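Local coordinates for protein phosphotriesterase, putative (Deinococcus radiodurans, PDB 4J35) that probably hydrolyses lactones at a two-metal centre and, in this engineered form, is remodelled toward organophosphate hydrolysis, at residues T50-A55 with W287-I292; A116-Y121 with A162-R167; Q185-L190 with R215-H220; Q232-T237 with L281-D286; D299-G304 with E308-M313. The protein carries 7 engineered substitutions. One frame throughout, in Å; residues are numbered along the deposited sequence.

Contact 1: T50-A55 with W287-I292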
# COMPACT_ATOMS: atom_id res chain seq x y z
N THR A 50 2.01 -14.63 -11.66
CA THR A 50 3.40 -14.92 -12.03
C THR A 50 3.80 -14.28 -13.36
O THR A 50 4.94 -13.86 -13.56
CB THR A 50 3.69 -16.43 -12.13
OG1 THR A 50 2.84 -17.01 -13.11
CG2 THR A 50 3.50 -17.14 -10.78
N GLU A 51 2.87 -14.24 -14.30
CA GLU A 51 3.08 -13.53 -15.56
C GLU A 51 3.39 -12.04 -15.24
O GLU A 51 4.35 -11.45 -15.77
CB GLU A 51 1.81 -13.71 -16.42
CG GLU A 51 1.86 -13.24 -17.88
CD GLU A 51 2.64 -14.19 -18.82
OE1 GLU A 51 3.20 -15.20 -18.32
OE2 GLU A 51 2.68 -13.92 -20.05
N THR A 52 2.60 -11.44 -14.36
CA THR A 52 2.76 -10.02 -14.03
C THR A 52 4.07 -9.80 -13.29
O THR A 52 4.82 -8.85 -13.56
CB THR A 52 1.57 -9.51 -13.19
OG1 THR A 52 0.41 -9.47 -14.01
CG2 THR A 52 1.84 -8.09 -12.63
N ALA A 53 4.38 -10.71 -12.36
CA ALA A 53 5.65 -10.62 -11.65
C ALA A 53 6.81 -10.68 -12.63
O ALA A 53 7.82 -10.00 -12.48
CB ALA A 53 5.78 -11.75 -10.65
N ARG A 54 6.71 -11.53 -13.64
CA ARG A 54 7.80 -11.59 -14.60
C ARG A 54 7.96 -10.30 -15.37
O ARG A 54 9.08 -9.91 -15.68
CB ARG A 54 7.58 -12.75 -15.58
CG ARG A 54 7.82 -14.05 -14.92
CD ARG A 54 7.58 -15.26 -15.84
NE ARG A 54 7.58 -16.48 -15.04
CZ ARG A 54 8.59 -16.87 -14.28
NH1 ARG A 54 9.71 -16.17 -14.22
NH2 ARG A 54 8.50 -17.98 -13.56
N ALA A 55 6.84 -9.68 -15.74
CA ALA A 55 6.90 -8.42 -16.45
C ALA A 55 7.57 -7.33 -15.58
O ALA A 55 8.25 -6.44 -16.09
CB ALA A 55 5.52 -7.99 -16.86
N TRP A 287 -4.18 1.59 -15.31
CA TRP A 287 -4.17 1.17 -13.92
C TRP A 287 -3.69 -0.26 -13.80
O TRP A 287 -4.50 -1.18 -13.58
CB TRP A 287 -5.56 1.33 -13.32
CG TRP A 287 -5.63 1.10 -11.85
CD1 TRP A 287 -4.74 1.54 -10.89
CD2 TRP A 287 -6.67 0.42 -11.15
NE1 TRP A 287 -5.16 1.14 -9.65
CE2 TRP A 287 -6.34 0.44 -9.79
CE3 TRP A 287 -7.85 -0.25 -11.56
CZ2 TRP A 287 -7.15 -0.15 -8.82
CZ3 TRP A 287 -8.64 -0.85 -10.59
CH2 TRP A 287 -8.30 -0.78 -9.24
N HIS A 288 -2.37 -0.43 -13.97
CA HIS A 288 -1.73 -1.73 -13.91
C HIS A 288 -0.28 -1.53 -13.63
O HIS A 288 0.27 -0.45 -13.83
CB HIS A 288 -1.91 -2.45 -15.29
CG HIS A 288 -1.23 -1.74 -16.41
ND1 HIS A 288 0.12 -1.88 -16.66
CD2 HIS A 288 -1.69 -0.85 -17.32
CE1 HIS A 288 0.44 -1.14 -17.70
NE2 HIS A 288 -0.64 -0.49 -18.11
N PRO A 289 0.39 -2.56 -13.11
CA PRO A 289 1.69 -2.26 -12.48
C PRO A 289 2.90 -2.00 -13.38
O PRO A 289 4.01 -1.83 -12.88
CB PRO A 289 1.95 -3.50 -11.63
CG PRO A 289 1.16 -4.57 -12.31
CD PRO A 289 -0.08 -3.90 -12.77
N LEU A 290 2.72 -1.96 -14.69
CA LEU A 290 3.82 -1.65 -15.59
C LEU A 290 3.83 -0.18 -16.02
O LEU A 290 4.73 0.26 -16.75
CB LEU A 290 3.69 -2.54 -16.88
CG LEU A 290 3.37 -4.00 -16.56
CD1 LEU A 290 3.18 -4.82 -17.89
CD2 LEU A 290 4.47 -4.64 -15.78
N HIS A 291 2.77 0.54 -15.67
CA HIS A 291 2.56 1.91 -16.09
C HIS A 291 3.65 2.87 -15.58
O HIS A 291 4.11 3.74 -16.32
CB HIS A 291 1.17 2.33 -15.62
CG HIS A 291 0.84 3.78 -15.81
ND1 HIS A 291 1.05 4.45 -16.99
CD2 HIS A 291 0.26 4.66 -14.97
CE1 HIS A 291 0.63 5.70 -16.87
NE2 HIS A 291 0.16 5.86 -15.64
N ILE A 292 4.17 2.63 -14.39
CA ILE A 292 5.09 3.62 -13.83
C ILE A 292 6.41 3.48 -14.59
O ILE A 292 6.95 4.44 -15.13
CB ILE A 292 5.29 3.47 -12.32
CG1 ILE A 292 4.15 4.20 -11.64
CG2 ILE A 292 6.64 4.05 -11.94
CD1 ILE A 292 4.04 3.90 -10.12
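With chi1 of Thr52 at -69°, methyl CG2 stands anti to the backbone N and becomes the branch that meets Pro289, its carbon lying 3.6 Å from CG of that proline ring. The two side chains cross at about a right angle, while Thr52 OG1 turns back to a weak bond with Ser48 O in its own helix. Three residues on, Ala55 points at Leu290: Ala55 CB sits 3.7 Å from Leu290 CD2, with Leu290 CD1 a little farther off. Leu290 sits within a type I turn from His288 to His291, and His288, just ahead of the turn that leads into a helix, makes a capping bond, its ND1 accepting from Leu290 N at 3.3 Å. Helix 42-58 thus lies against the turn between helices 281-284 and 291-303, and Trp267 touches both Thr52 and Pro289. No hydrogen bond crosses between the segments; two carbon-carbon contacts, methyl to proline ring and methyl to methyl, join them, so cohesion here rests on dispersion and burial of carbon.

Contact 2: A116-Y121 with A162-R167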
# COMPACT_ATOMS: atom_id res chain seq x y z
N ALA A 116 -10.35 -3.50 22.80
CA ALA A 116 -10.06 -3.85 21.41
C ALA A 116 -8.67 -3.36 20.96
O ALA A 116 -8.00 -4.01 20.16
CB ALA A 116 -11.13 -3.30 20.49
N GLU A 117 -8.22 -2.21 21.47
CA GLU A 117 -6.89 -1.72 21.07
C GLU A 117 -5.83 -2.76 21.39
O GLU A 117 -4.98 -3.09 20.56
CB GLU A 117 -6.55 -0.40 21.77
CG GLU A 117 -5.21 0.18 21.31
CD GLU A 117 -4.74 1.36 22.19
OE1 GLU A 117 -5.56 2.25 22.46
OE2 GLU A 117 -3.55 1.40 22.53
N SER A 118 -5.86 -3.29 22.61
CA SER A 118 -4.89 -4.30 23.00
C SER A 118 -5.04 -5.59 22.18
O SER A 118 -4.05 -6.25 21.88
CB SER A 118 -4.98 -4.59 24.49
OG SER A 118 -4.54 -3.45 25.22
N GLU A 119 -6.27 -5.95 21.83
CA GLU A 119 -6.47 -7.13 20.98
C GLU A 119 -5.89 -6.93 19.61
O GLU A 119 -5.28 -7.85 19.04
CB GLU A 119 -7.96 -7.49 20.89
CG GLU A 119 -8.48 -8.02 22.23
CD GLU A 119 -9.99 -8.23 22.23
OE1 GLU A 119 -10.65 -7.73 21.30
OE2 GLU A 119 -10.51 -8.88 23.16
N ILE A 120 -6.09 -5.73 19.06
CA ILE A 120 -5.55 -5.39 17.76
C ILE A 120 -4.03 -5.36 17.83
O ILE A 120 -3.35 -5.87 16.97
CB ILE A 120 -6.09 -4.03 17.28
CG1 ILE A 120 -7.61 -4.14 17.11
CG2 ILE A 120 -5.39 -3.59 15.99
CD1 ILE A 120 -8.31 -2.82 16.97
N TYR A 121 -3.51 -4.76 18.88
CA TYR A 121 -2.09 -4.72 19.06
C TYR A 121 -1.51 -6.13 19.04
O TYR A 121 -0.46 -6.36 18.41
CB TYR A 121 -1.77 -4.01 20.39
CG TYR A 121 -0.41 -4.36 20.93
CD1 TYR A 121 0.74 -3.78 20.42
CD2 TYR A 121 -0.28 -5.30 21.94
CE1 TYR A 121 2.00 -4.10 20.92
CE2 TYR A 121 0.96 -5.64 22.45
CZ TYR A 121 2.10 -5.04 21.93
OH TYR A 121 3.32 -5.39 22.44
N ALA A 162 -1.03 0.16 16.12
CA ALA A 162 0.10 0.18 15.20
C ALA A 162 1.30 0.99 15.74
O ALA A 162 2.45 0.57 15.59
CB ALA A 162 -0.33 0.75 13.86
N ALA A 163 1.05 2.15 16.34
CA ALA A 163 2.16 2.98 16.83
C ALA A 163 2.96 2.20 17.87
O ALA A 163 4.19 2.24 17.92
CB ALA A 163 1.64 4.31 17.38
N ARG A 164 2.26 1.45 18.70
CA ARG A 164 2.89 0.63 19.71
C ARG A 164 3.74 -0.48 19.11
O ARG A 164 4.88 -0.70 19.50
CB ARG A 164 1.81 0.05 20.60
CG ARG A 164 2.31 -0.84 21.67
CD ARG A 164 1.14 -1.18 22.57
NE ARG A 164 1.54 -1.91 23.76
CZ ARG A 164 0.70 -2.65 24.48
NH1 ARG A 164 -0.59 -2.78 24.11
NH2 ARG A 164 1.16 -3.28 25.56
N VAL A 165 3.20 -1.19 18.13
CA VAL A 165 4.00 -2.20 17.47
C VAL A 165 5.20 -1.56 16.78
O VAL A 165 6.29 -2.15 16.76
CB VAL A 165 3.16 -3.03 16.41
CG1 VAL A 165 4.07 -4.06 15.79
CG2 VAL A 165 1.99 -3.69 17.09
N GLN A 166 5.02 -0.37 16.22
CA GLN A 166 6.10 0.33 15.51
C GLN A 166 7.24 0.67 16.51
O GLN A 166 8.43 0.54 16.19
CB GLN A 166 5.55 1.62 14.85
CG GLN A 166 6.32 2.12 13.61
CD GLN A 166 7.74 2.47 13.90
OE1 GLN A 166 8.03 3.23 14.84
NE2 GLN A 166 8.66 1.87 13.13
N ARG A 167 6.86 1.11 17.69
CA ARG A 167 7.87 1.46 18.68
C ARG A 167 8.68 0.24 19.11
O ARG A 167 9.89 0.33 19.29
CB ARG A 167 7.20 2.15 19.88
CG ARG A 167 6.78 3.57 19.54
CD ARG A 167 6.02 4.26 20.66
NE ARG A 167 6.75 4.21 21.93
CZ ARG A 167 7.88 4.86 22.19
NH1 ARG A 167 8.47 5.62 21.27
NH2 ARG A 167 8.45 4.75 23.39
O HOH W 1 -2.02 -4.83 26.09
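Neighbouring helices on the outside of the TIM barrel, 116-129 and 153-169, meet here through a cation-pi stack of Arg164 on Tyr121. The guanidinium lies flat over one ring face, the planes only 12° apart, with Arg164 CZ 3.7 Å from the ring centroid. Arg164 NH1 is set toward the rim, 3.3 Å from Tyr121 CD2. The arginine reaches this far because its chain is extended from CG to NE, with CG anti to the backbone N (chi1 179°); its CD, passing over the same face, adds a CH-pi contact. The short helical segments carrying the pair are inclined at 43°, their axes approaching to 9.9 Å, and Val165 CG2 fills in at Tyr121 CD1, 3.6 Å away and oblique to the ring. In the plane of the guanidinium, water 1 accepts from Arg164 NH1 at 3.2 Å and donates to Ser118 OG at 3.0 Å, a bridge between the helices; the serine oxygen also bonds Asp115. Tyr121 OH is hydrogen-bonded to Glu168, which forms a long, weak ion pair with Arg164 NE. Glu117 is salt-bridged to Arg160, and its OE2 stays 5.4 Å from Arg164 NH1.

Contact 3: Q185-L190 with R215-H220; sequences QQAELL and RETLRH
His220 presents one face of its imidazole to the backbone of Ala187 and Glu188, and this is the closely packed part of the contact. Glu188 N stands over the centre of the ring, 4.0 Å above its plane, with Ala187 C nearer the rim. Around that face Ala187 CB approaches His220 ND1 to 3.7 Å, and Glu188 CB comes to 3.6 Å from NE2 of the same histidine. Deeper in, Ala187 CB meets the methyl Thr217 CG2 at 4.0 Å; Thr217 OG1 takes no part, being bonded back to Tyr213 O. CG beside the backbone N (chi1 -67°) places the histidine ring, and the weak bond from His220 ND1 to Thr217 O, 3.4 Å, gives its rotation some guidance; the same oxygen also accepts from His220 N. The outer side is looser. From CB onward the exposed Glu188 runs extended and leads away, leaving its OE2 4.7 Å from His220 NE2, and its carboxylate is inclined at 56° to the ring. The contact joins helix 183-192 to the end of helix 211-218, and both helices rest on strand 200-202, through Leu190 on Ile200 and Thr217 on Ile202. Since no hydrogen bond spans the segments, the two sides are held by van der Waals contact between the imidazole face and the helix backbone; the nearby glutamate could modestly favour a protonated ring, though its protonation is not established.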
# COMPACT_ATOMS: atom_id res chain seq x y z
N GLN A 185 -3.46 14.75 9.26
CA GLN A 185 -3.96 14.19 10.52
C GLN A 185 -3.39 12.82 10.82
O GLN A 185 -3.11 12.50 11.96
CB GLN A 185 -5.47 14.10 10.51
CG GLN A 185 -6.16 15.43 10.58
CD GLN A 185 -6.39 15.99 9.22
OE1 GLN A 185 -5.64 15.72 8.29
NE2 GLN A 185 -7.45 16.77 9.08
N GLN A 186 -3.23 11.97 9.82
CA GLN A 186 -2.62 10.67 10.07
C GLN A 186 -1.18 10.84 10.55
O GLN A 186 -0.71 10.13 11.46
CB GLN A 186 -2.63 9.85 8.75
CG GLN A 186 -3.99 9.27 8.37
CD GLN A 186 -3.86 8.31 7.19
OE1 GLN A 186 -2.79 8.20 6.60
NE2 GLN A 186 -4.95 7.63 6.84
N ALA A 187 -0.45 11.73 9.88
CA ALA A 187 0.98 11.88 10.09
C ALA A 187 1.14 12.48 11.47
O ALA A 187 1.98 12.06 12.25
CB ALA A 187 1.60 12.80 9.02
N GLU A 188 0.27 13.42 11.78
CA GLU A 188 0.31 14.06 13.10
C GLU A 188 -0.05 13.11 14.24
O GLU A 188 0.57 13.13 15.31
CB GLU A 188 -0.66 15.21 13.13
CG GLU A 188 -0.71 15.87 14.50
CD GLU A 188 -1.69 16.99 14.52
OE1 GLU A 188 -2.84 16.76 14.10
OE2 GLU A 188 -1.29 18.10 14.91
N LEU A 189 -1.07 12.28 14.02
CA LEU A 189 -1.48 11.29 15.02
C LEU A 189 -0.38 10.24 15.26
O LEU A 189 0.03 10.00 16.39
CB LEU A 189 -2.80 10.63 14.62
CG LEU A 189 -3.29 9.48 15.50
CD1 LEU A 189 -3.38 9.93 16.98
CD2 LEU A 189 -4.64 8.94 15.02
N LEU A 190 0.11 9.61 14.21
CA LEU A 190 1.16 8.62 14.37
C LEU A 190 2.46 9.19 14.98
O LEU A 190 3.09 8.54 15.82
CB LEU A 190 1.48 7.98 12.99
CG LEU A 190 0.38 7.04 12.48
CD1 LEU A 190 0.71 6.70 10.96
CD2 LEU A 190 0.25 5.80 13.31
N ARG A 215 2.59 19.42 1.44
CA ARG A 215 3.66 20.06 2.22
C ARG A 215 3.35 19.98 3.71
O ARG A 215 4.21 19.70 4.55
CB ARG A 215 3.81 21.50 1.78
CG ARG A 215 4.52 21.61 0.43
CD ARG A 215 4.88 23.02 0.10
NE ARG A 215 3.75 23.73 -0.44
CZ ARG A 215 3.63 24.13 -1.70
NH1 ARG A 215 4.58 23.91 -2.60
NH2 ARG A 215 2.51 24.76 -2.05
N GLU A 216 2.09 20.17 4.03
CA GLU A 216 1.70 20.04 5.43
C GLU A 216 1.94 18.64 6.01
O GLU A 216 2.37 18.50 7.14
CB GLU A 216 0.24 20.40 5.61
CG GLU A 216 -0.14 20.42 7.05
CD GLU A 216 -1.57 20.82 7.26
OE1 GLU A 216 -2.23 21.18 6.26
OE2 GLU A 216 -2.03 20.78 8.43
N THR A 217 1.64 17.59 5.24
CA THR A 217 1.92 16.25 5.69
C THR A 217 3.41 16.01 5.88
O THR A 217 3.82 15.39 6.88
CB THR A 217 1.35 15.20 4.62
OG1 THR A 217 -0.02 15.51 4.36
CG2 THR A 217 1.41 13.81 5.16
N LEU A 218 4.21 16.53 4.92
CA LEU A 218 5.65 16.24 4.84
C LEU A 218 6.36 16.89 6.03
O LEU A 218 7.42 16.47 6.46
CB LEU A 218 6.25 16.80 3.56
CG LEU A 218 5.88 15.86 2.38
CD1 LEU A 218 6.08 16.57 1.08
CD2 LEU A 218 6.76 14.63 2.48
N ARG A 219 5.73 17.92 6.52
CA ARG A 219 6.20 18.62 7.73
C ARG A 219 6.46 17.70 8.95
O ARG A 219 7.25 18.05 9.85
CB ARG A 219 5.14 19.67 8.08
CG ARG A 219 5.49 20.60 9.19
CD ARG A 219 6.21 21.81 8.63
NE ARG A 219 5.27 22.84 8.17
CZ ARG A 219 5.00 23.96 8.84
NH1 ARG A 219 5.59 24.23 10.00
NH2 ARG A 219 4.13 24.83 8.34
N HIS A 220 5.80 16.54 9.01
CA HIS A 220 5.89 15.65 10.16
C HIS A 220 7.03 14.68 10.04
O HIS A 220 7.25 13.87 10.94
CB HIS A 220 4.57 14.91 10.36
CG HIS A 220 3.46 15.82 10.77
ND1 HIS A 220 2.53 16.30 9.89
CD2 HIS A 220 3.19 16.39 11.97
CE1 HIS A 220 1.69 17.11 10.53
NE2 HIS A 220 2.08 17.19 11.79

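Contact 4: Q232-T237 with L281-D286. Engineered in segment 232-237: Leu235 (natural residue Val).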
# COMPACT_ATOMS: atom_id res chain seq x y z
N GLN A 232 -7.49 7.11 -13.17
CA GLN A 232 -7.67 8.51 -13.59
C GLN A 232 -9.13 8.98 -13.63
O GLN A 232 -9.91 8.54 -14.44
CB GLN A 232 -7.06 8.74 -14.98
CG GLN A 232 -5.59 8.37 -15.10
CD GLN A 232 -4.94 8.90 -16.37
OE1 GLN A 232 -4.57 10.07 -16.45
NE2 GLN A 232 -4.76 8.03 -17.37
N GLY A 233 -9.49 9.91 -12.76
CA GLY A 233 -10.85 10.41 -12.77
C GLY A 233 -11.95 9.40 -12.46
O GLY A 233 -13.08 9.56 -12.92
N MET A 234 -11.62 8.33 -11.73
CA MET A 234 -12.66 7.47 -11.15
C MET A 234 -13.00 8.03 -9.76
O MET A 234 -12.12 8.15 -8.90
CB MET A 234 -12.20 6.01 -11.03
CG MET A 234 -13.34 4.94 -11.16
SD MET A 234 -13.00 3.58 -10.01
CE MET A 234 -13.61 2.08 -10.82
N LEU A 235 -14.25 8.40 -9.55
CA LEU A 235 -14.71 8.77 -8.21
C LEU A 235 -13.77 9.76 -7.56
O LEU A 235 -13.35 9.59 -6.42
CB LEU A 235 -14.85 7.53 -7.34
CG LEU A 235 -15.69 6.44 -8.01
CD1 LEU A 235 -16.00 5.32 -7.03
CD2 LEU A 235 -16.97 7.04 -8.57
N GLY A 236 -13.43 10.80 -8.32
CA GLY A 236 -12.69 11.92 -7.77
C GLY A 236 -11.19 11.83 -7.92
O GLY A 236 -10.50 12.80 -7.58
N THR A 237 -10.66 10.71 -8.40
CA THR A 237 -9.21 10.65 -8.57
C THR A 237 -8.79 11.63 -9.65
O THR A 237 -9.51 11.84 -10.63
CB THR A 237 -8.65 9.26 -8.92
OG1 THR A 237 -9.36 8.71 -10.04
CG2 THR A 237 -8.75 8.32 -7.73
N LEU A 281 -13.79 2.85 -19.02
CA LEU A 281 -12.56 2.25 -19.54
C LEU A 281 -11.36 3.21 -19.50
O LEU A 281 -10.23 2.79 -19.26
CB LEU A 281 -12.79 1.76 -20.96
CG LEU A 281 -13.65 0.50 -21.01
CD1 LEU A 281 -13.95 0.10 -22.44
CD2 LEU A 281 -12.97 -0.65 -20.28
N PRO A 282 -11.60 4.50 -19.78
CA PRO A 282 -10.42 5.37 -19.76
C PRO A 282 -9.82 5.49 -18.36
O PRO A 282 -8.60 5.58 -18.25
CB PRO A 282 -10.99 6.72 -20.23
CG PRO A 282 -12.17 6.35 -21.09
CD PRO A 282 -12.77 5.14 -20.41
N ALA A 283 -10.66 5.49 -17.33
CA ALA A 283 -10.22 5.63 -15.95
C ALA A 283 -9.26 4.51 -15.56
O ALA A 283 -8.35 4.72 -14.75
CB ALA A 283 -11.41 5.61 -15.04
N VAL A 284 -9.48 3.32 -16.10
CA VAL A 284 -8.73 2.16 -15.64
C VAL A 284 -7.66 1.71 -16.63
O VAL A 284 -6.95 0.73 -16.38
CB VAL A 284 -9.65 0.98 -15.25
CG1 VAL A 284 -10.58 1.37 -14.13
CG2 VAL A 284 -10.47 0.45 -16.47
N LYS A 285 -7.50 2.43 -17.74
CA LYS A 285 -6.65 1.95 -18.84
C LYS A 285 -5.18 1.77 -18.47
O LYS A 285 -4.53 0.81 -18.91
CB LYS A 285 -6.73 2.92 -20.02
CG LYS A 285 -5.91 2.48 -21.21
CD LYS A 285 -6.03 3.44 -22.38
CE LYS A 285 -5.25 2.91 -23.60
NZ LYS A 285 -5.36 3.80 -24.81
N ASP A 286 -4.64 2.73 -17.72
CA ASP A 286 -3.25 2.65 -17.30
C ASP A 286 -3.11 2.14 -15.88
O ASP A 286 -2.04 2.28 -15.30
CB ASP A 286 -2.58 4.03 -17.35
CG ASP A 286 -2.53 4.62 -18.75
OD1 ASP A 286 -2.28 3.87 -19.72
OD2 ASP A 286 -2.74 5.86 -18.86
O HOH W 2 -5.96 5.30 -16.81
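Gln232 N donates to Ala283 O at 3.0 Å, nearly straight at 171° and directed at a lone pair in the carbonyl plane, while Ala283 CA returns a CH...O contact of 3.3 Å to Gln232 O. The loop after strand 223-226 is thereby tied to the short, weakly bonded helix at about 281-284. Extended beyond CG, the Gln232 side chain carries its amide to water 2, which accepts from NE2 at 3.0 Å and from Asp286 N at 3.0 Å; Pro282 O is a further partner of this water. Asp286 OD2 also lies 3.3 Å from Gln232 NE2, but the angle is too poor for a hydrogen bond. The other end of the amide, OE1, accepts from Asp240 N. Met234, which opens a type I' turn with the engineered Leu235 in its second position, adds an apolar touch, its CB 4.1 Å from Ala283 CB. One direct backbone bond and one water, gripped by the Gln232 amide and the backbone of 282-286, make the link between loop and short helix largely polar.

Contact 5: D299-G304 with E308-M313; sequences DLRRRG and EQVGQM
Leu300 and Met313 reach toward each other tip to tip, with Leu300 CD1 4.1 Å from Met313 CE; the bend in the methionine at chi3 (-74°) swings its terminal methyl to that point. Beside them Arg301 and Val310 cross at about a right angle, and it is the aliphatic part of the arginine that touches, its CD lying 4.1 Å from Val310 CG2. Bent at chi2 and chi3, Arg301 curls round so that its charged end reaches Glu307 at the start of helix 307-322, through a salt bridge from NE, and Ile305 O in the link, through NH1. Gly304, the first residue past helix 291-303, closes it in a Schellman motif, and from there the chain turns into helix 307-322. Water 3 spans the bend, donating to Gly304 O at 2.9 Å and to Gln309 OE1 at 3.1 Å; the same glutamine oxygen accepts from Thr306 N. On the first helix Asp299 is shared between two arginines. Arg302 NH2 meets OD1 of Asp299 at 2.8 Å, on its syn side but 34° out of the carboxylate plane, whereas Arg303 NE, 2.9 Å from Asp299 OD2, comes from above that plane, 39° out of it. Two cations on one carboxylate should keep Asp299 deprotonated, while between the helices carbon contacts are joined by the Arg301-Glu307 salt bridge and, at the turn, by one water bridge.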
# COMPACT_ATOMS: atom_id res chain seq x y z
N ASP A 299 8.59 9.95 -18.42
CA ASP A 299 7.96 11.25 -18.57
C ASP A 299 8.60 12.23 -17.52
O ASP A 299 8.82 13.38 -17.83
CB ASP A 299 6.46 11.16 -18.40
CG ASP A 299 5.78 12.46 -18.72
OD1 ASP A 299 5.83 12.86 -19.90
OD2 ASP A 299 5.23 13.08 -17.81
N LEU A 300 8.93 11.74 -16.34
CA LEU A 300 9.59 12.62 -15.35
C LEU A 300 10.99 13.04 -15.85
O LEU A 300 11.35 14.21 -15.77
CB LEU A 300 9.71 11.92 -14.00
CG LEU A 300 8.38 11.66 -13.29
CD1 LEU A 300 8.62 10.80 -12.07
CD2 LEU A 300 7.71 12.99 -12.91
N ARG A 301 11.75 12.09 -16.38
CA ARG A 301 13.05 12.40 -16.98
C ARG A 301 12.91 13.44 -18.10
O ARG A 301 13.68 14.41 -18.15
CB ARG A 301 13.72 11.12 -17.49
CG ARG A 301 14.14 10.19 -16.36
CD ARG A 301 15.33 10.80 -15.59
NE ARG A 301 16.53 10.88 -16.43
CZ ARG A 301 17.14 11.98 -16.86
NH1 ARG A 301 16.71 13.19 -16.56
NH2 ARG A 301 18.21 11.84 -17.64
N ARG A 302 11.95 13.22 -18.99
CA ARG A 302 11.64 14.22 -20.01
C ARG A 302 11.42 15.60 -19.39
O ARG A 302 11.78 16.61 -19.98
CB ARG A 302 10.41 13.87 -20.79
CG ARG A 302 10.23 14.77 -22.00
CD ARG A 302 8.89 14.50 -22.76
NE ARG A 302 7.74 14.55 -21.84
CZ ARG A 302 7.30 15.66 -21.22
NH1 ARG A 302 7.91 16.82 -21.41
NH2 ARG A 302 6.26 15.60 -20.40
N ARG A 303 10.77 15.62 -18.23
CA ARG A 303 10.39 16.88 -17.59
C ARG A 303 11.54 17.59 -16.90
O ARG A 303 11.37 18.72 -16.46
CB ARG A 303 9.30 16.64 -16.55
CG ARG A 303 7.92 16.44 -17.11
CD ARG A 303 6.96 16.02 -16.03
NE ARG A 303 5.65 15.66 -16.58
CZ ARG A 303 4.55 16.40 -16.50
NH1 ARG A 303 4.55 17.57 -15.87
NH2 ARG A 303 3.43 15.95 -17.04
N GLY A 304 12.69 16.92 -16.77
CA GLY A 304 13.83 17.51 -16.09
C GLY A 304 14.12 16.90 -14.72
O GLY A 304 15.06 17.28 -14.02
N GLU A 308 19.18 10.70 -10.61
CA GLU A 308 19.40 10.56 -9.18
C GLU A 308 18.09 10.64 -8.39
O GLU A 308 17.91 9.89 -7.45
CB GLU A 308 20.38 11.63 -8.69
CG GLU A 308 20.61 11.59 -7.17
CD GLU A 308 21.66 12.58 -6.71
OE1 GLU A 308 22.44 13.07 -7.57
OE2 GLU A 308 21.71 12.88 -5.50
N GLN A 309 17.21 11.56 -8.78
CA GLN A 309 15.93 11.74 -8.11
C GLN A 309 15.02 10.56 -8.33
O GLN A 309 14.29 10.14 -7.46
CB GLN A 309 15.23 13.01 -8.61
CG GLN A 309 15.90 14.31 -8.11
CD GLN A 309 15.25 15.55 -8.68
OE1 GLN A 309 15.14 15.69 -9.89
NE2 GLN A 309 14.79 16.44 -7.81
N VAL A 310 15.06 10.00 -9.54
CA VAL A 310 14.19 8.92 -9.84
C VAL A 310 14.62 7.73 -9.03
O VAL A 310 13.80 7.04 -8.45
CB VAL A 310 14.22 8.57 -11.35
CG1 VAL A 310 13.68 7.19 -11.57
CG2 VAL A 310 13.44 9.62 -12.14
N GLY A 311 15.93 7.49 -8.98
CA GLY A 311 16.43 6.35 -8.23
C GLY A 311 16.19 6.54 -6.73
O GLY A 311 16.10 5.58 -5.96
N GLN A 312 16.08 7.79 -6.31
CA GLN A 312 15.82 8.05 -4.89
C GLN A 312 14.39 7.64 -4.51
O GLN A 312 14.15 7.04 -3.45
CB GLN A 312 16.00 9.51 -4.57
CG GLN A 312 15.89 9.84 -3.04
CD GLN A 312 17.02 9.23 -2.22
OE1 GLN A 312 18.21 9.47 -2.48
NE2 GLN A 312 16.67 8.44 -1.22
N MET A 313 13.43 7.99 -5.36
CA MET A 313 12.03 7.64 -5.11
C MET A 313 11.84 6.15 -5.18
O MET A 313 11.08 5.57 -4.40
CB MET A 313 11.09 8.34 -6.10
CG MET A 313 11.05 9.82 -5.95
SD MET A 313 9.87 10.74 -6.92
CE MET A 313 10.67 10.63 -8.57
O HOH W 3 15.29 18.38 -11.39

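Contacts 1 and 4 touch, His291 CB lying 3.2 Å from Asp286 O, and Asp240 connects them further: its backbone N bonds Gln232 while its carboxylate is hydrogen-bonded to His291. Both approach the metal centre without joining it, since the side chains of Pro289 and Met234 are each about 12 Å from a bound cobalt. Contact 5 sits farther along helix 291-303, which contact 1 also uses; their nearest atoms are about 7 Å apart. Contacts 2 and 3 are close neighbours, about 5 Å between nearest atoms, and lie across the chain's centre from contact 1. In contact 3 the Thr217 side chain is about 11 Å from that of metal ligand His204, whereas contacts 2 and 5 are remote from the site.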